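Local coordinates for biotin protein ligase-like protein of unknown function (Silicibacter sp., PDB 3BFM) that is of unknown function but resembles biotin protein ligases and belongs to the biotin/lipoate protein ligase family, at residues N100-G105 with P141-L146. Sequence-based numbering, arbitrary orientation.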
loop_
_atom_site.group_PDB
_atom_site.type_symbol
_atom_site.label_atom_id
_atom_site.label_comp_id
_atom_site.label_asym_id
_atom_site.label_seq_id
_atom_site.Cartn_x
_atom_site.Cartn_y
_atom_site.Cartn_z
ATOM N N ASN A 100 2.268 26.663 16.336
ATOM C CA ASN A 100 2.015 28.018 16.851
ATOM C C ASN A 100 3.216 28.938 16.654
ATOM O O ASN A 100 3.578 29.709 17.539
ATOM C CB ASN A 100 1.619 27.926 18.333
ATOM C CG ASN A 100 0.354 27.103 18.565
ATOM O OD1 ASN A 100 -0.586 27.132 17.774
ATOM N ND2 ASN A 100 0.334 26.361 19.663
ATOM N N GLY A 101 3.847 28.848 15.484
ATOM C CA GLY A 101 4.949 29.711 15.099
ATOM C C GLY A 101 6.328 29.306 15.573
ATOM O O GLY A 101 7.314 29.919 15.166
ATOM N N ALA A 102 6.407 28.284 16.418
ATOM C CA ALA A 102 7.660 27.829 17.006
ATOM C C ALA A 102 8.137 26.520 16.396
ATOM O O ALA A 102 7.351 25.607 16.168
ATOM C CB ALA A 102 7.506 27.653 18.496
ATOM N N ARG A 103 9.443 26.445 16.179
ATOM C CA ARG A 103 10.089 25.258 15.643
ATOM C C ARG A 103 9.849 24.099 16.589
ATOM O O ARG A 103 10.091 24.214 17.784
ATOM C CB ARG A 103 11.573 25.492 15.486
ATOM C CG ARG A 103 12.375 24.324 14.990
ATOM C CD ARG A 103 11.950 23.774 13.557
ATOM N NE ARG A 103 12.727 22.570 13.337
ATOM C CZ ARG A 103 13.981 22.536 12.915
ATOM N NH1 ARG A 103 14.622 23.641 12.534
ATOM N NH2 ARG A 103 14.599 21.375 12.856
ATOM N N CYS A 104 9.336 23.001 16.038
ATOM C CA CYS A 104 8.831 21.890 16.835
ATOM C C CYS A 104 8.903 20.662 15.938
ATOM O O CYS A 104 7.918 20.245 15.355
ATOM C CB CYS A 104 7.400 22.146 17.280
ATOM S SG CYS A 104 6.732 20.865 18.419
ATOM N N GLY A 105 10.107 20.155 15.782
ATOM C CA GLY A 105 10.318 18.960 14.965
ATOM C C GLY A 105 10.618 19.225 13.513
ATOM O O GLY A 105 10.775 20.368 13.060
ATOM N N PRO A 141 17.492 22.451 17.656
ATOM C CA PRO A 141 16.868 23.585 17.007
ATOM C C PRO A 141 15.454 23.862 17.547
ATOM O O PRO A 141 14.884 24.904 17.274
ATOM C CB PRO A 141 16.813 23.152 15.530
ATOM C CG PRO A 141 16.732 21.685 15.569
ATOM C CD PRO A 141 17.423 21.229 16.828
ATOM N N ASP A 142 14.874 22.937 18.303
ATOM C CA ASP A 142 13.460 23.072 18.682
ATOM C C ASP A 142 13.223 24.157 19.713
ATOM O O ASP A 142 13.945 24.243 20.688
ATOM C CB ASP A 142 12.928 21.737 19.230
ATOM C CG ASP A 142 12.968 20.616 18.189
ATOM O OD1 ASP A 142 12.642 20.871 17.005
ATOM O OD2 ASP A 142 13.343 19.485 18.567
ATOM N N GLU A 143 12.173 24.938 19.516
ATOM C CA GLU A 143 11.791 26.009 20.425
ATOM C C GLU A 143 10.615 25.646 21.332
ATOM O O GLU A 143 10.384 26.304 22.347
ATOM C CB GLU A 143 11.463 27.257 19.602
ATOM C CG GLU A 143 12.573 27.612 18.645
ATOM C CD GLU A 143 12.229 28.738 17.659
ATOM O OE1 GLU A 143 11.138 28.744 17.029
ATOM O OE2 GLU A 143 13.105 29.611 17.490
ATOM N N THR A 144 9.867 24.603 20.977
ATOM C CA THR A 144 8.757 24.141 21.799
ATOM C C THR A 144 8.628 22.630 21.618
ATOM O O THR A 144 9.514 21.985 21.068
ATOM C CB THR A 144 7.443 24.859 21.435
ATOM O OG1 THR A 144 6.434 24.598 22.428
ATOM C CG2 THR A 144 6.931 24.436 20.066
ATOM N N ALA A 145 7.528 22.084 22.110
ATOM C CA ALA A 145 7.239 20.669 22.003
ATOM C C ALA A 145 5.729 20.568 21.946
ATOM O O ALA A 145 5.020 21.447 22.440
ATOM C CB ALA A 145 7.788 19.894 23.185
ATOM N N LEU A 146 5.235 19.490 21.354
ATOM C CA LEU A 146 3.821 19.333 21.074
ATOM C C LEU A 146 2.927 19.528 22.285
ATOM O O LEU A 146 1.926 20.232 22.203
ATOM C CB LEU A 146 3.525 17.948 20.497
ATOM C CG LEU A 146 2.153 17.819 19.822
ATOM C CD1 LEU A 146 2.078 18.609 18.538
ATOM C CD2 LEU A 146 1.911 16.324 19.578
HETATM O O HOH W 1 13.609 19.464 14.906
#
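Two successive amides of the 141-146 loop grip the carbonyl oxygen of Arg103: Glu143 N comes in at 2.8 Å from Arg103 O, tilted 31° from the carbonyl plane, while Thr144 N, a longer bond, approaches almost end-on to the C=O. Glu143 then reaches back with its side chain. With CG beside its own backbone N (chi1 -52°), the chain brings OE1 to within 3.0 Å of Arg103 N in a nearly straight bond on the anti side of the carboxylate, so Glu143 bonds both the N-H and the C=O of Arg103, sharing the latter with Thr144. Further along, Asp142 OD1 receives Gly105 N at 2.9 Å from above the carboxylate plane, and a water links the same oxygen to Arg103 NH2. All this happens at the start of strand 102-111 in the mixed sheet of the ligase-like domain, just past the turn from strand 96-99; residues 141-146, part of the loop from strand 123-130 to helix 156-175, run nearly perpendicular to residues 101-105. Arg103 bends at chi2 (60°), which lets NE bond Gly105 O in its own strand and lays one guanidinium face over Pro141 CG, 3.5 Å from NH2. An alanine here is likely to strip the Pro141 ring of that flat cover and to leave Asp142 without its water-bridged positive neighbour. On the more buried side, Thr144 CG2 sits 3.6 Å from both Ala102 CB and Cys104 CB, while its OG1 turns to Glu149, and Cys104 SG rests against Ala145 CA.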